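Local coordinates for protein zebrafish RNase5 (Danio rerio, PDB 3LJE) that probably cleaves RNA as a member of the pancreatic ribonuclease family, in the zebrafish RNase/angiogenin subfamily, at residues 68-73 and 106-111; 48-53 and 117-122. All blocks are in the same frame, centred on the assembly; numbering follows the deposited sequence. Where two conformers were deposited one is given.

Contact 1: residues 68-73 and 106-111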
loop_
_atom_site.group_PDB
_atom_site.type_symbol
_atom_site.label_atom_id
_atom_site.label_comp_id
_atom_site.label_asym_id
_atom_site.label_seq_id
_atom_site.Cartn_x
_atom_site.Cartn_y
_atom_site.Cartn_z
ATOM N N THR A 68 15.393 -0.716 -7.911
ATOM C CA THR A 68 15.970 -1.469 -9.034
ATOM C C THR A 68 14.828 -2.050 -9.838
ATOM O O THR A 68 13.774 -2.382 -9.328
ATOM C CB THR A 68 16.932 -2.536 -8.564
ATOM O OG1 THR A 68 16.227 -3.577 -7.906
ATOM C CG2 THR A 68 18.021 -1.945 -7.548
ATOM N N PRO A 69 15.030 -2.211 -11.169
ATOM C CA PRO A 69 13.932 -2.771 -12.006
ATOM C C PRO A 69 13.678 -4.202 -11.816
ATOM O O PRO A 69 14.634 -4.979 -11.764
ATOM C CB PRO A 69 14.377 -2.472 -13.464
ATOM C CG PRO A 69 15.536 -1.425 -13.370
ATOM C CD PRO A 69 16.166 -1.652 -11.943
ATOM N N VAL A 70 12.422 -4.647 -11.684
ATOM C CA VAL A 70 12.113 -6.053 -11.606
ATOM C C VAL A 70 10.869 -6.205 -12.477
ATOM O O VAL A 70 9.813 -5.718 -12.136
ATOM C CB VAL A 70 11.810 -6.509 -10.147
ATOM C CG1 VAL A 70 13.089 -6.428 -9.324
ATOM C CG2 VAL A 70 10.719 -5.551 -9.497
ATOM N N ASN A 71 11.044 -6.819 -13.666
ATOM C CA ASN A 71 9.939 -6.963 -14.614
ATOM C C ASN A 71 9.541 -5.522 -14.944
ATOM O O ASN A 71 10.465 -4.742 -15.258
ATOM C CB ASN A 71 8.872 -7.848 -14.001
ATOM C CG ASN A 71 9.311 -9.321 -14.014
ATOM O OD1 ASN A 71 10.220 -9.637 -14.760
ATOM N ND2 ASN A 71 8.724 -10.194 -13.183
ATOM N N ASN A 72 8.273 -5.130 -14.846
ATOM C CA ASN A 72 7.933 -3.757 -15.201
ATOM C C ASN A 72 7.812 -2.870 -13.933
ATOM O O ASN A 72 7.295 -1.744 -14.026
ATOM C CB ASN A 72 6.581 -3.732 -15.875
ATOM C CG ASN A 72 6.603 -4.641 -17.109
ATOM O OD1 ASN A 72 7.509 -4.478 -17.953
ATOM N ND2 ASN A 72 5.710 -5.625 -17.171
ATOM N N LEU A 73 8.185 -3.460 -12.801
ATOM C CA LEU A 73 8.029 -2.709 -11.555
ATOM C C LEU A 73 9.383 -2.304 -11.002
ATOM O O LEU A 73 10.443 -2.480 -11.688
ATOM C CB LEU A 73 7.279 -3.628 -10.620
ATOM C CG LEU A 73 5.914 -4.149 -11.232
ATOM C CD1 LEU A 73 5.208 -5.147 -10.219
ATOM C CD2 LEU A 73 5.016 -2.949 -11.529
ATOM N N TYR A 106 11.410 -6.593 0.980
ATOM C CA TYR A 106 11.739 -5.746 -0.129
ATOM C C TYR A 106 10.380 -5.422 -0.801
ATOM O O TYR A 106 9.684 -6.363 -1.224
ATOM C CB TYR A 106 12.673 -6.514 -1.139
ATOM C CG TYR A 106 14.070 -6.625 -0.521
ATOM C CD1 TYR A 106 14.983 -5.669 -0.704
ATOM C CD2 TYR A 106 14.387 -7.728 0.324
ATOM C CE1 TYR A 106 16.251 -5.713 -0.083
ATOM C CE2 TYR A 106 15.669 -7.818 0.967
ATOM C CZ TYR A 106 16.581 -6.801 0.736
ATOM O OH TYR A 106 17.854 -6.904 1.247
ATOM N N ILE A 107 10.042 -4.159 -0.964
ATOM C CA ILE A 107 8.767 -3.817 -1.510
ATOM C C ILE A 107 8.955 -3.592 -3.023
ATOM O O ILE A 107 9.987 -3.076 -3.450
ATOM C CB ILE A 107 8.174 -2.574 -0.835
ATOM C CG1 ILE A 107 9.157 -1.356 -0.912
ATOM C CG2 ILE A 107 7.829 -2.931 0.645
ATOM C CD1 ILE A 107 8.564 -0.010 -0.467
ATOM N N VAL A 108 7.889 -3.926 -3.756
ATOM C CA VAL A 108 7.885 -3.811 -5.216
ATOM C C VAL A 108 6.727 -2.881 -5.573
ATOM O O VAL A 108 5.590 -3.176 -5.213
ATOM C CB VAL A 108 7.657 -5.190 -5.809
ATOM C CG1 VAL A 108 7.618 -5.024 -7.382
ATOM C CG2 VAL A 108 8.862 -6.126 -5.363
ATOM N N LEU A 109 7.051 -1.827 -6.299
ATOM C CA LEU A 109 6.083 -0.798 -6.683
ATOM C C LEU A 109 5.952 -0.599 -8.180
ATOM O O LEU A 109 6.927 -0.850 -8.906
ATOM C CB LEU A 109 6.574 0.533 -6.149
ATOM C CG LEU A 109 6.922 0.623 -4.621
ATOM C CD1 LEU A 109 7.353 2.118 -4.267
ATOM C CD2 LEU A 109 5.759 0.054 -3.780
ATOM N N GLY A 110 4.770 -0.185 -8.618
ATOM C CA GLY A 110 4.582 0.299 -9.996
ATOM C C GLY A 110 4.875 1.767 -9.821
ATOM O O GLY A 110 4.512 2.404 -8.771
ATOM N N CYS A 111 5.560 2.360 -10.805
ATOM C CA CYS A 111 5.951 3.759 -10.782
ATOM C C CYS A 111 5.596 4.409 -12.121
ATOM O O CYS A 111 5.626 3.747 -13.163
ATOM C CB CYS A 111 7.471 3.878 -10.645
ATOM S SG CYS A 111 8.146 3.103 -9.126
HETATM O O HOH W 1 6.215 0.580 -13.034
#
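Leu-73 and Gly-110 lie closest across the two backbones, with their CA atoms 4.8 Å apart, but no direct hydrogen bond joins 68-73 to 106-111. The contact is carried by packing of the Leu-73 side chain on Val-108, the carbonyl O of Leu-109 and Gly-110 CA. Leu-73 CB rests 3.5 Å from Val-108 CG1 and 3.3 Å from Leu-109 O. Having CG beside the backbone N (chi1 -55°) brings Leu-73 CD1 to Val-108 CG1, and CD2 to 3.6 Å from Gly-110 CA, where there is no side chain. Val-108 crosses Leu-73 at about a right angle. In the conformer given, Val-70 CG2 comes to 3.8 Å from Val-108 CG1, a contact left doubtful by a second conformer of Val-70. Water 1 bridges the backbones: it donates to Asn-72 O at 2.7 Å and accepts from Cys-111 N at 2.9 Å. Beyond it, Cys-111 is tied to Cys-63 by a disulfide. Val-70 and Leu-73 are bonded to each other through N and O in both directions, closing a type II' turn. Strands 67-70 and 73-76 form a beta hairpin with a two-residue loop, and 73-76 pairs antiparallel with strand 97-112, extending the sheet of the pancreatic ribonuclease fold.

Contact 2: residues 48-53 and 117-122. With SO4 (sulfate ion), chain C.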
loop_
_atom_site.group_PDB
_atom_site.type_symbol
_atom_site.label_atom_id
_atom_site.label_comp_id
_atom_site.label_asym_id
_atom_site.label_seq_id
_atom_site.Cartn_x
_atom_site.Cartn_y
_atom_site.Cartn_z
ATOM N N VAL A 48 -6.542 -8.395 0.962
ATOM C CA VAL A 48 -5.154 -8.191 1.543
ATOM C C VAL A 48 -4.737 -6.771 1.247
ATOM O O VAL A 48 -4.919 -6.261 0.122
ATOM C CB VAL A 48 -4.141 -9.279 1.136
ATOM C CG1 VAL A 48 -2.752 -8.927 1.641
ATOM C CG2 VAL A 48 -4.565 -10.649 1.670
ATOM N N ASN A 49 -4.169 -6.050 2.247
ATOM C CA ASN A 49 -3.712 -4.726 1.884
ATOM C C ASN A 49 -2.541 -4.401 2.823
ATOM O O ASN A 49 -2.666 -4.417 4.065
ATOM C CB ASN A 49 -4.837 -3.691 2.118
ATOM C CG ASN A 49 -4.432 -2.300 1.664
ATOM O OD1 ASN A 49 -4.572 -1.967 0.483
ATOM N ND2 ASN A 49 -3.856 -1.486 2.600
ATOM N N THR A 50 -1.411 -4.095 2.198
ATOM C CA THR A 50 -0.287 -3.742 3.004
ATOM C C THR A 50 -0.066 -2.235 3.142
ATOM O O THR A 50 -0.037 -1.480 2.158
ATOM C CB THR A 50 1.005 -4.392 2.303
ATOM O OG1 THR A 50 0.753 -5.779 2.269
ATOM C CG2 THR A 50 2.370 -3.985 3.074
ATOM N N PHE A 51 0.286 -1.832 4.372
ATOM C CA PHE A 51 0.696 -0.464 4.650
ATOM C C PHE A 51 2.219 -0.418 4.892
ATOM O O PHE A 51 2.736 -1.135 5.759
ATOM C CB PHE A 51 -0.005 0.036 5.946
ATOM C CG PHE A 51 -1.497 0.117 5.760
ATOM C CD1 PHE A 51 -2.047 1.292 5.148
ATOM C CD2 PHE A 51 -2.336 -0.955 6.151
ATOM C CE1 PHE A 51 -3.482 1.360 4.935
ATOM C CE2 PHE A 51 -3.737 -0.855 5.962
ATOM C CZ PHE A 51 -4.289 0.287 5.359
ATOM N N ILE A 52 2.898 0.392 4.112
ATOM C CA ILE A 52 4.341 0.524 4.251
ATOM C C ILE A 52 4.509 1.572 5.381
ATOM O O ILE A 52 3.982 2.722 5.313
ATOM C CB ILE A 52 4.962 1.101 2.982
ATOM C CG1 ILE A 52 4.635 0.144 1.770
ATOM C CG2 ILE A 52 6.542 1.311 3.211
ATOM C CD1 ILE A 52 4.895 0.952 0.391
ATOM N N GLN A 53 5.320 1.209 6.388
ATOM C CA GLN A 53 5.565 2.154 7.540
ATOM C C GLN A 53 6.649 3.120 7.270
ATOM O O GLN A 53 7.726 3.055 7.844
ATOM C CB GLN A 53 5.822 1.300 8.819
ATOM C CG GLN A 53 4.590 0.526 9.221
ATOM C CD GLN A 53 4.986 -0.445 10.342
ATOM O OE1 GLN A 53 5.860 -1.328 10.068
ATOM N NE2 GLN A 53 4.335 -0.351 11.583
ATOM N N VAL A 117 2.612 4.392 -7.986
ATOM C CA VAL A 117 1.175 4.300 -8.312
ATOM C C VAL A 117 0.599 2.958 -7.992
ATOM O O VAL A 117 -0.620 2.729 -8.194
ATOM C CB VAL A 117 1.025 4.592 -9.880
ATOM C CG1 VAL A 117 1.374 6.051 -10.096
ATOM C CG2 VAL A 117 1.999 3.653 -10.689
ATOM N N HIS A 118 1.427 1.990 -7.530
ATOM C CA HIS A 118 0.867 0.690 -7.277
ATOM C C HIS A 118 1.791 -0.048 -6.309
ATOM O O HIS A 118 3.002 0.147 -6.354
ATOM C CB HIS A 118 0.793 -0.067 -8.660
ATOM C CG HIS A 118 0.499 -1.519 -8.552
ATOM N ND1 HIS A 118 -0.773 -2.009 -8.305
ATOM C CD2 HIS A 118 1.324 -2.611 -8.636
ATOM C CE1 HIS A 118 -0.730 -3.335 -8.240
ATOM N NE2 HIS A 118 0.525 -3.726 -8.437
ATOM N N TYR A 119 1.198 -0.862 -5.470
ATOM C CA TYR A 119 1.922 -1.715 -4.534
ATOM C C TYR A 119 1.716 -3.145 -4.944
ATOM O O TYR A 119 0.574 -3.611 -5.088
ATOM C CB TYR A 119 1.423 -1.533 -3.092
ATOM C CG TYR A 119 2.221 -2.458 -2.131
ATOM C CD1 TYR A 119 3.498 -2.071 -1.688
ATOM C CD2 TYR A 119 1.729 -3.680 -1.706
ATOM C CE1 TYR A 119 4.267 -2.884 -0.856
ATOM C CE2 TYR A 119 2.490 -4.485 -0.821
ATOM C CZ TYR A 119 3.760 -4.051 -0.436
ATOM O OH TYR A 119 4.513 -4.833 0.403
ATOM N N ASP A 120 2.762 -3.923 -5.132
ATOM C CA ASP A 120 2.575 -5.333 -5.485
ATOM C C ASP A 120 2.488 -6.178 -4.214
ATOM O O ASP A 120 3.475 -6.314 -3.508
ATOM C CB ASP A 120 3.736 -5.809 -6.357
ATOM C CG ASP A 120 3.618 -7.237 -6.861
ATOM O OD1 ASP A 120 2.685 -7.951 -6.432
ATOM O OD2 ASP A 120 4.464 -7.652 -7.699
ATOM N N GLU A 121 1.303 -6.752 -3.929
ATOM C CA GLU A 121 1.136 -7.568 -2.695
ATOM C C GLU A 121 1.854 -8.917 -2.790
ATOM O O GLU A 121 2.124 -9.551 -1.767
ATOM C CB GLU A 121 -0.340 -7.851 -2.373
ATOM C CG GLU A 121 -1.167 -6.615 -2.040
ATOM C CD GLU A 121 -0.853 -5.986 -0.685
ATOM O OE1 GLU A 121 -0.134 -6.614 0.116
ATOM O OE2 GLU A 121 -1.324 -4.847 -0.438
ATOM N N GLY A 122 2.164 -9.378 -3.990
ATOM C CA GLY A 122 2.889 -10.647 -4.093
ATOM C C GLY A 122 1.935 -11.715 -4.645
ATOM O O GLY A 122 0.668 -11.493 -4.563
HETATM S S SO4 C . -2.919 -1.771 -5.360
HETATM O O1 SO4 C . -2.388 -3.246 -5.064
HETATM O O2 SO4 C . -1.800 -0.697 -5.521
HETATM O O3 SO4 C . -3.767 -1.807 -6.623
HETATM O O4 SO4 C . -3.877 -1.464 -4.137
#
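Thr-50 and Glu-121 form a polar contact, flanked by Tyr-119, in the buried region between strand 48-52 and the last modelled residues. Thr-50 N gives the firm bond, to Glu-121 OE2 at 2.7 Å, on the syn side and 17° out of the carboxylate plane. Thr-50 OG1 stands beside its own backbone N (chi1 -59°), which turns it to the same carboxylate. Its bond to Glu-121 OE1 is suspiciously short at 2.5 Å, and its exact geometry is doubtful. OG1 also bonds to Thr-84 OG1. Glu-121 bends at its second torsion to meet Thr-50. In ribonucleases of this family the matching threonine recognises a pyrimidine base, and in angiogenin a glutamine near the C-terminus blocks it; Glu-121 is consistent with such a plug. The Tyr-119 ring crosses Thr-50 and Ile-52 at a slant. Its CE2 is 3.5 Å from Thr-50 CB, and its CD1 is 3.9 Å from Ile-52 CD1. Cutting Tyr-119 back to an alanine would take the ring away from Thr-50 CB and CG2 and from Ile-52 CD1, and is likely to leave a gap there. The backbone N of Tyr-119 also holds sulfate O2 at 3.0 Å, almost straight (172°), and His-118 ND1 stands 3.2 Å from that oxygen.

Contacts 1 and 2 are about 12 Å apart between centres and share one antiparallel sheet. Strands 97-112 and 115-119 are successive neighbours in it. Gly-110 O and Val-117 N are 2.9 Å apart, as are Gly-110 N and His-118 O; both are probable hydrogen bonds. Val-117 and His-118 both face Gly-110 in a classic beta bulge. Leu-73 CD1 packs 3.6 Å from Asp-120 OD2, so contact 1 touches segment 117-122 directly. The sulfate belongs to contact 2, where His-18 and Lys-46 also bond it. By similarity to ribonuclease A, His-18, Lys-46 and His-118 correspond to the family's catalytic residues. The ion, probably from the crystallisation liquor, is consistent with a phosphate site.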